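Local coordinates for protein esterase E25 (Uncultured bacterium, PDB 4Q05) that probably hydrolyses ester bonds as a dimeric member of the bacterial hormone-sensitive lipase family with an alpha/beta hydrolase fold, at residues 154-159 against 346-351; 230-235 against 294-299; 325-330 against 341-346. All coordinates share one frame; numbering follows the deposited sequence. Where two conformers were deposited one is given.

Contact 1. Residues 154-159 against 346-351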
loop_
_atom_site.group_PDB
_atom_site.type_symbol
_atom_site.label_atom_id
_atom_site.label_comp_id
_atom_site.label_asym_id
_atom_site.label_seq_id
_atom_site.Cartn_x
_atom_site.Cartn_y
_atom_site.Cartn_z
ATOM N N ILE A 154 17.189 12.313 -12.262
ATOM C CA ILE A 154 18.433 11.569 -12.422
ATOM C C ILE A 154 18.232 10.115 -11.979
ATOM O O ILE A 154 18.685 9.180 -12.649
ATOM C CB ILE A 154 19.549 12.233 -11.615
ATOM C CG1 ILE A 154 19.891 13.599 -12.225
ATOM C CG2 ILE A 154 20.787 11.333 -11.541
ATOM C CD1 ILE A 154 20.664 14.503 -11.272
ATOM N N VAL A 155 17.528 9.929 -10.864
ATOM C CA VAL A 155 17.267 8.586 -10.354
ATOM C C VAL A 155 16.405 7.793 -11.323
ATOM O O VAL A 155 16.703 6.641 -11.646
ATOM C CB VAL A 155 16.538 8.611 -8.998
ATOM C CG1 VAL A 155 16.098 7.209 -8.633
ATOM C CG2 VAL A 155 17.419 9.210 -7.920
ATOM N N ILE A 156 15.323 8.409 -11.785
ATOM C CA ILE A 156 14.473 7.760 -12.752
ATOM C C ILE A 156 15.270 7.417 -14.012
ATOM O O ILE A 156 15.206 6.295 -14.522
ATOM C CB ILE A 156 13.273 8.667 -13.109
ATOM C CG1 ILE A 156 12.353 8.836 -11.892
ATOM C CG2 ILE A 156 12.517 8.103 -14.287
ATOM C CD1 ILE A 156 11.254 9.900 -12.084
ATOM N N ALA A 157 16.014 8.389 -14.522
ATOM C CA ALA A 157 16.762 8.163 -15.760
ATOM C C ALA A 157 17.693 6.950 -15.643
ATOM O O ALA A 157 17.619 6.037 -16.460
ATOM C CB ALA A 157 17.537 9.405 -16.161
ATOM N N THR A 158 18.550 6.932 -14.623
ATOM C CA THR A 158 19.528 5.848 -14.499
ATOM C C THR A 158 18.900 4.508 -14.230
ATOM O O THR A 158 19.267 3.520 -14.853
ATOM C CB THR A 158 20.548 6.048 -13.364
ATOM O OG1 THR A 158 20.035 6.949 -12.377
ATOM C CG2 THR A 158 21.834 6.547 -13.903
ATOM N N LEU A 159 17.971 4.467 -13.284
ATOM C CA LEU A 159 17.440 3.184 -12.840
ATOM C C LEU A 159 16.328 2.670 -13.725
ATOM O O LEU A 159 16.232 1.471 -13.946
ATOM C CB LEU A 159 16.979 3.266 -11.387
ATOM C CG LEU A 159 18.138 3.573 -10.441
ATOM C CD1 LEU A 159 17.720 3.434 -8.991
ATOM C CD2 LEU A 159 19.295 2.652 -10.753
ATOM N N HIS A 346 14.645 -1.849 -6.594
ATOM C CA HIS A 346 13.475 -2.630 -6.973
ATOM C C HIS A 346 12.420 -1.709 -7.591
ATOM O O HIS A 346 11.882 -1.975 -8.675
ATOM C CB HIS A 346 12.902 -3.326 -5.742
ATOM C CG HIS A 346 11.575 -3.976 -5.983
ATOM N ND1 HIS A 346 11.337 -4.804 -7.056
ATOM C CD2 HIS A 346 10.420 -3.928 -5.278
ATOM C CE1 HIS A 346 10.086 -5.239 -7.005
ATOM N NE2 HIS A 346 9.512 -4.721 -5.936
ATOM N N ALA A 347 12.143 -0.609 -6.903
ATOM C CA ALA A 347 11.079 0.288 -7.329
ATOM C C ALA A 347 11.266 0.700 -8.792
ATOM O O ALA A 347 10.327 0.691 -9.593
ATOM C CB ALA A 347 11.064 1.514 -6.439
ATOM N N PHE A 348 12.491 1.057 -9.145
ATOM C CA PHE A 348 12.731 1.585 -10.481
ATOM C C PHE A 348 12.953 0.493 -11.516
ATOM O O PHE A 348 12.696 0.690 -12.698
ATOM C CB PHE A 348 13.826 2.644 -10.435
ATOM C CG PHE A 348 13.375 3.886 -9.736
ATOM C CD1 PHE A 348 12.483 4.747 -10.359
ATOM C CD2 PHE A 348 13.742 4.137 -8.427
ATOM C CE1 PHE A 348 12.014 5.873 -9.700
ATOM C CE2 PHE A 348 13.286 5.267 -7.768
ATOM C CZ PHE A 348 12.417 6.133 -8.405
ATOM N N ALA A 349 13.381 -0.681 -11.069
ATOM C CA ALA A 349 13.300 -1.843 -11.947
ATOM C C ALA A 349 11.829 -2.135 -12.300
ATOM O O ALA A 349 11.502 -2.413 -13.454
ATOM C CB ALA A 349 13.971 -3.059 -11.307
ATOM N N GLU A 350 10.940 -2.035 -11.314
ATOM C CA GLU A 350 9.507 -2.167 -11.576
ATOM C C GLU A 350 9.009 -1.054 -12.511
ATOM O O GLU A 350 8.229 -1.312 -13.420
ATOM C CB GLU A 350 8.709 -2.149 -10.267
ATOM C CG GLU A 350 8.970 -3.358 -9.355
ATOM C CD GLU A 350 8.253 -4.637 -9.805
ATOM O OE1 GLU A 350 7.497 -4.614 -10.804
ATOM O OE2 GLU A 350 8.456 -5.675 -9.143
ATOM N N LEU A 351 9.461 0.182 -12.292
ATOM C CA LEU A 351 9.055 1.277 -13.163
ATOM C C LEU A 351 9.489 0.947 -14.582
ATOM O O LEU A 351 8.713 1.063 -15.532
ATOM C CB LEU A 351 9.669 2.610 -12.717
ATOM C CG LEU A 351 9.271 3.805 -13.598
ATOM C CD1 LEU A 351 7.755 3.889 -13.739
ATOM C CD2 LEU A 351 9.844 5.129 -13.084
#
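Ile154 O is gripped twice, by Thr158 N (3.0 Å) and, from the opposite face of its carbonyl plane, by Thr158 OG1 (2.6 Å), in the helix whose Val155, Ile156 and Leu159 meet Phe348. The Phe348 ring carries most of the contact. Val155 CG1, held anti to the backbone N (chi1 171°), stands over one ring face, 3.9 Å from the centroid of Phe348 and offset toward the rim, a CH-pi contact in which the two side chains cross at about a right angle. Ile156 CG1 comes obliquely to Phe348 CE1 at 3.7 Å. In an alpha/beta hydrolase fold these are the helix following strand 132-136 and the last helix of the chain, packed on one side of the central sheet; their axes here cross at -67° and come within 9.4 Å. The tightest approach is at the root of the ring, where Leu159 CB meets Phe348 CB at 3.4 Å. Farther along, Ile156 CG2 touches Leu351 CD2 at 4.2 Å. Leu339 covers Val155 and Leu159 from a loop, and Tyr335 lies against Phe348. On the same last helix, Glu350 makes a salt bridge to Arg316 of the second subunit.

Contact 2. Residues 230-235 against 294-299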
loop_
_atom_site.group_PDB
_atom_site.type_symbol
_atom_site.label_atom_id
_atom_site.label_comp_id
_atom_site.label_asym_id
_atom_site.label_seq_id
_atom_site.Cartn_x
_atom_site.Cartn_y
_atom_site.Cartn_z
ATOM N N LEU A 230 1.758 6.970 -16.463
ATOM C CA LEU A 230 2.025 8.011 -15.480
ATOM C C LEU A 230 2.815 7.416 -14.344
ATOM O O LEU A 230 2.646 6.245 -14.017
ATOM C CB LEU A 230 0.729 8.564 -14.901
ATOM C CG LEU A 230 -0.289 9.141 -15.868
ATOM C CD1 LEU A 230 -1.424 9.750 -15.053
ATOM C CD2 LEU A 230 0.358 10.183 -16.780
ATOM N N PHE A 231 3.678 8.231 -13.753
ATOM C CA PHE A 231 4.364 7.885 -12.518
ATOM C C PHE A 231 3.933 8.867 -11.436
ATOM O O PHE A 231 4.097 10.080 -11.595
ATOM C CB PHE A 231 5.874 7.979 -12.727
ATOM C CG PHE A 231 6.662 7.805 -11.475
ATOM C CD1 PHE A 231 6.813 6.550 -10.915
ATOM C CD2 PHE A 231 7.239 8.899 -10.844
ATOM C CE1 PHE A 231 7.542 6.382 -9.746
ATOM C CE2 PHE A 231 7.969 8.746 -9.693
ATOM C CZ PHE A 231 8.125 7.483 -9.136
ATOM N N LEU A 232 3.352 8.353 -10.352
ATOM C CA LEU A 232 2.968 9.198 -9.225
ATOM C C LEU A 232 3.631 8.708 -7.940
ATOM O O LEU A 232 3.128 7.795 -7.264
ATOM C CB LEU A 232 1.454 9.209 -9.047
ATOM C CG LEU A 232 0.636 9.632 -10.266
ATOM C CD1 LEU A 232 -0.838 9.515 -9.939
ATOM C CD2 LEU A 232 0.979 11.066 -10.671
ATOM N N GLY A 233 4.766 9.282 -7.600
ATOM C CA GLY A 233 5.452 8.976 -6.388
ATOM C C GLY A 233 4.979 9.934 -5.344
ATOM O O GLY A 233 4.936 11.092 -5.623
ATOM N N THR A 234 4.606 9.412 -4.189
ATOM C CA THR A 234 4.109 10.162 -3.052
ATOM C C THR A 234 3.356 11.448 -3.472
ATOM O O THR A 234 3.735 12.526 -3.157
ATOM C CB THR A 234 5.221 10.403 -2.009
ATOM O OG1 THR A 234 4.697 11.044 -0.871
ATOM C CG2 THR A 234 6.338 11.215 -2.576
ATOM N N PRO A 235 2.247 11.215 -4.294
ATOM C CA PRO A 235 1.671 12.422 -4.889
ATOM C C PRO A 235 0.967 13.338 -3.902
ATOM O O PRO A 235 0.407 12.875 -2.953
ATOM C CB PRO A 235 0.678 11.875 -5.886
ATOM C CG PRO A 235 0.204 10.637 -5.305
ATOM C CD PRO A 235 1.425 10.025 -4.842
ATOM N N THR A 294 -1.037 3.833 -14.450
ATOM C CA THR A 294 -0.349 4.640 -13.456
ATOM C C THR A 294 0.424 3.772 -12.452
ATOM O O THR A 294 -0.057 2.731 -11.999
ATOM C CB THR A 294 -1.358 5.543 -12.731
ATOM O OG1 THR A 294 -1.959 6.422 -13.687
ATOM C CG2 THR A 294 -0.696 6.379 -11.622
ATOM N N PHE A 295 1.626 4.227 -12.122
ATOM C CA PHE A 295 2.531 3.540 -11.215
ATOM C C PHE A 295 2.649 4.452 -10.005
ATOM O O PHE A 295 2.987 5.637 -10.151
ATOM C CB PHE A 295 3.879 3.373 -11.926
ATOM C CG PHE A 295 4.941 2.631 -11.132
ATOM C CD1 PHE A 295 5.584 3.230 -10.061
ATOM C CD2 PHE A 295 5.348 1.363 -11.524
ATOM C CE1 PHE A 295 6.580 2.557 -9.368
ATOM C CE2 PHE A 295 6.353 0.693 -10.846
ATOM C CZ PHE A 295 6.966 1.290 -9.766
ATOM N N LEU A 296 2.361 3.927 -8.815
ATOM C CA LEU A 296 2.405 4.752 -7.605
ATOM C C LEU A 296 3.303 4.130 -6.550
ATOM O O LEU A 296 3.357 2.922 -6.411
ATOM C CB LEU A 296 1.009 4.940 -6.996
ATOM C CG LEU A 296 -0.080 5.510 -7.910
ATOM C CD1 LEU A 296 -0.901 4.363 -8.502
ATOM C CD2 LEU A 296 -0.975 6.469 -7.117
ATOM N N ILE A 297 3.995 4.970 -5.802
ATOM C CA ILE A 297 4.915 4.482 -4.789
ATOM C C ILE A 297 4.862 5.364 -3.553
ATOM O O ILE A 297 4.712 6.591 -3.643
ATOM C CB ILE A 297 6.355 4.362 -5.350
ATOM C CG1 ILE A 297 7.321 3.901 -4.254
ATOM C CG2 ILE A 297 6.826 5.676 -5.909
ATOM C CD1 ILE A 297 8.707 3.653 -4.779
ATOM N N THR A 298 4.951 4.727 -2.394
ATOM C CA THR A 298 4.933 5.430 -1.126
ATOM C C THR A 298 5.539 4.461 -0.092
ATOM O O THR A 298 6.199 3.499 -0.468
ATOM C CB THR A 298 3.494 5.881 -0.759
ATOM O OG1 THR A 298 3.484 6.557 0.505
ATOM C CG2 THR A 298 2.547 4.683 -0.705
ATOM N N GLY A 299 5.342 4.711 1.196
ATOM C CA GLY A 299 5.901 3.820 2.196
ATOM C C GLY A 299 5.196 3.991 3.516
ATOM O O GLY A 299 4.376 4.893 3.663
#
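Leu230-Leu232 and Thr294-Gly299 run parallel, 15° apart with axes 4.7 Å from each other, in register from Leu230 beside Thr294 to Gly233 beside Ile297. Four N-H...O bonds join them: Phe295 N to Leu230 O (3.0 Å), Leu232 N to Phe295 O (2.7 Å), the longer Ile297 N to Leu232 O (3.3 Å), and Thr234 N to Ile297 O (2.9 Å), which carries the pairing into the corner where the chain turns at Gly233 and Thr234. On one face of the sheet Phe231 and Phe295 lie obliquely, their planes 33° apart. Phe295 CD1 comes to the edge of the Phe231 ring, 3.6 Å from Phe231 CD1. With CG1 of Ile297 anti to the backbone N (chi1 178°), its CG2 takes the crowded position between N and the carbonyl carbon, which sets that methyl against Gly233 CA at 3.6 Å and near Phe231 CZ. Gly233, with no CB, lets both close in on its CA. Leu351 of the last helix lies on both phenylalanines. On the other face, Leu232 CD1 meets Thr294 CG2 at 3.6 Å, while the Leu232 and Leu296 side chains run alongside each other in the same direction, Leu296 CD2 beside Leu232 CB; helix 206-221 covers Leu230 and Leu232. Thr294 OG1 turns to Pro292 O. Thr234 OG1 hydrogen-bonds to both Asp302 and His332, and Thr234 pairs through its backbone with Ser206. These are neighbouring parallel strands of an alpha/beta hydrolase sheet, their C-terminal ends beside Ser206, Asp302 and His332, probably the catalytic triad.

Contact 3. Residues 325-330 against 341-346. With NA (sodium ion), chain D.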
loop_
_atom_site.group_PDB
_atom_site.type_symbol
_atom_site.label_atom_id
_atom_site.label_comp_id
_atom_site.label_asym_id
_atom_site.label_seq_id
_atom_site.Cartn_x
_atom_site.Cartn_y
_atom_site.Cartn_z
ATOM N N PHE A 325 3.031 0.351 -5.008
ATOM C CA PHE A 325 4.158 -0.171 -4.235
ATOM C C PHE A 325 4.305 0.637 -2.956
ATOM O O PHE A 325 4.407 1.858 -2.995
ATOM C CB PHE A 325 5.446 -0.112 -5.063
ATOM C CG PHE A 325 5.375 -0.945 -6.305
ATOM C CD1 PHE A 325 4.742 -0.465 -7.438
ATOM C CD2 PHE A 325 5.902 -2.221 -6.326
ATOM C CE1 PHE A 325 4.657 -1.241 -8.581
ATOM C CE2 PHE A 325 5.819 -3.005 -7.464
ATOM C CZ PHE A 325 5.197 -2.510 -8.591
ATOM N N VAL A 326 4.284 -0.053 -1.824
ATOM C CA VAL A 326 4.435 0.575 -0.515
ATOM C C VAL A 326 5.620 -0.095 0.171
ATOM O O VAL A 326 5.618 -1.301 0.399
ATOM C CB VAL A 326 3.180 0.380 0.361
ATOM C CG1 VAL A 326 3.371 1.028 1.741
ATOM C CG2 VAL A 326 1.934 0.948 -0.347
ATOM N N TYR A 327 6.631 0.691 0.501
ATOM C CA TYR A 327 7.839 0.141 1.095
ATOM C C TYR A 327 7.886 0.354 2.591
ATOM O O TYR A 327 7.757 1.466 3.069
ATOM C CB TYR A 327 9.079 0.738 0.432
ATOM C CG TYR A 327 9.243 0.211 -0.968
ATOM C CD1 TYR A 327 9.908 -0.990 -1.208
ATOM C CD2 TYR A 327 8.694 0.887 -2.045
ATOM C CE1 TYR A 327 10.035 -1.495 -2.488
ATOM C CE2 TYR A 327 8.814 0.392 -3.323
ATOM C CZ TYR A 327 9.484 -0.802 -3.539
ATOM O OH TYR A 327 9.600 -1.280 -4.822
ATOM N N GLU A 328 8.078 -0.738 3.318
ATOM C CA GLU A 328 8.336 -0.683 4.750
ATOM C C GLU A 328 9.456 0.317 5.042
ATOM O O GLU A 328 10.523 0.241 4.431
ATOM C CB GLU A 328 8.768 -2.077 5.217
ATOM C CG GLU A 328 9.217 -2.180 6.653
ATOM C CD GLU A 328 8.057 -2.101 7.610
ATOM O OE1 GLU A 328 6.940 -1.751 7.161
ATOM O OE2 GLU A 328 8.260 -2.379 8.806
ATOM N N GLY A 329 9.209 1.236 5.978
ATOM C CA GLY A 329 10.210 2.185 6.444
ATOM C C GLY A 329 10.294 3.482 5.653
ATOM O O GLY A 329 10.843 4.482 6.124
ATOM N N ILE A 330 9.723 3.489 4.455
ATOM C CA ILE A 330 9.902 4.632 3.569
ATOM C C ILE A 330 8.960 5.799 3.849
ATOM O O ILE A 330 7.731 5.623 3.939
ATOM C CB ILE A 330 9.846 4.195 2.095
ATOM C CG1 ILE A 330 11.236 3.693 1.673
ATOM C CG2 ILE A 330 9.354 5.329 1.190
ATOM C CD1 ILE A 330 11.434 3.588 0.165
ATOM N N ALA A 341 19.750 1.648 -2.094
ATOM C CA ALA A 341 18.729 0.948 -1.321
ATOM C C ALA A 341 18.090 -0.139 -2.182
ATOM O O ALA A 341 17.670 0.123 -3.308
ATOM C CB ALA A 341 17.671 1.918 -0.816
ATOM N N PRO A 342 18.036 -1.371 -1.671
ATOM C CA PRO A 342 17.278 -2.354 -2.454
ATOM C C PRO A 342 15.867 -1.877 -2.794
ATOM O O PRO A 342 15.385 -2.228 -3.858
ATOM C CB PRO A 342 17.255 -3.581 -1.538
ATOM C CG PRO A 342 18.624 -3.504 -0.842
ATOM C CD PRO A 342 18.858 -2.005 -0.616
ATOM N N GLU A 343 15.229 -1.098 -1.923
ATOM C CA GLU A 343 13.873 -0.607 -2.185
ATOM C C GLU A 343 13.840 0.226 -3.456
ATOM O O GLU A 343 12.960 0.090 -4.294
ATOM C CB GLU A 343 13.374 0.255 -1.016
ATOM C CG GLU A 343 13.023 -0.539 0.243
ATOM C CD GLU A 343 14.231 -0.830 1.130
ATOM O OE1 GLU A 343 15.373 -0.494 0.744
ATOM O OE2 GLU A 343 14.035 -1.398 2.230
ATOM N N THR A 344 14.814 1.109 -3.569
ATOM C CA THR A 344 14.944 1.994 -4.712
ATOM C C THR A 344 15.294 1.226 -5.973
ATOM O O THR A 344 14.724 1.462 -7.041
ATOM C CB THR A 344 16.031 3.045 -4.412
ATOM O OG1 THR A 344 15.612 3.818 -3.287
ATOM C CG2 THR A 344 16.274 3.952 -5.601
ATOM N N GLN A 345 16.229 0.289 -5.868
ATOM C CA GLN A 345 16.605 -0.502 -7.032
ATOM C C GLN A 345 15.414 -1.303 -7.526
ATOM O O GLN A 345 15.187 -1.423 -8.725
ATOM C CB GLN A 345 17.763 -1.446 -6.700
ATOM C CG GLN A 345 19.050 -0.737 -6.354
ATOM C CD GLN A 345 20.137 -1.708 -5.976
ATOM O OE1 GLN A 345 19.864 -2.866 -5.651
ATOM N NE2 GLN A 345 21.380 -1.250 -6.018
ATOM N N HIS A 346 14.645 -1.849 -6.594
ATOM C CA HIS A 346 13.475 -2.630 -6.973
ATOM C C HIS A 346 12.420 -1.709 -7.591
ATOM O O HIS A 346 11.882 -1.975 -8.675
ATOM C CB HIS A 346 12.902 -3.326 -5.742
ATOM C CG HIS A 346 11.575 -3.976 -5.983
ATOM N ND1 HIS A 346 11.337 -4.804 -7.056
ATOM C CD2 HIS A 346 10.420 -3.928 -5.278
ATOM C CE1 HIS A 346 10.086 -5.239 -7.005
ATOM N NE2 HIS A 346 9.512 -4.721 -5.936
HETATM NA NA NA D . 3.957 -2.940 -1.333
HETATM O O HOH W 1 11.642 -1.845 2.879
#
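A single water spans the gap between Glu328 and Glu343, donating to Glu328 O (2.8 Å) and to Glu343 OE2 (2.5 Å), where no direct hydrogen bond joins the two segments. Glu343 reaches it with a chain bent at chi2 (84°), and its other oxygen, OE1, is held by Ser51. The bent Glu343 chain and the Tyr327 side chain run past one another head to tail: Glu343 CG lies 3.5 Å from Tyr327 CD1, and the carboxylate is turned 72° from the ring plane. Ile330 CD1 touches Glu343 CB at 4.0 Å, which gives that CB a second apolar neighbour beside the Tyr327 ring. Strand 322-327, outermost in the sheet of this chain, and the last helix of the alpha/beta hydrolase fold run antiparallel here, and a type II beta turn from Tyr327 to Ile330 leads off the strand. His346 meets Tyr327 rim to rim, the planes 78° apart, though the detailed fit of this pair is doubtful. With an alanine in place of Tyr327, a gap would probably open between strand and helix, leaving the Glu343 methylenes without the ring they pack along. The strand also faces the second subunit: Val326 O binds a sodium ion at 2.9 Å together with His312 of that subunit, and the Glu328 carboxylate bonds to its Asp244 N and Ser306 OG.

Overall arrangement
From the N terminus, helix 151-160 comes first and supplies one half of contact 1, which waits 187 residues for its partner in the last helix. Within that span, contact 2 closes a loop of its own when strand 294-299 pairs with strand 229-235. Contact 3 then opens on strand 322-327 and closes soon after, as helix 342-358 begins, so contacts 2 and 3 follow in series and both lie within contact 1. His346 belongs to contacts 1 and 3. Strand 294-299 bonds to strand 322-327 through their backbones, and Phe295 and Ile297 pack against Ala347, so the last helix ties helix 151-160 to the sheet, near the sheet edge that faces the second subunit.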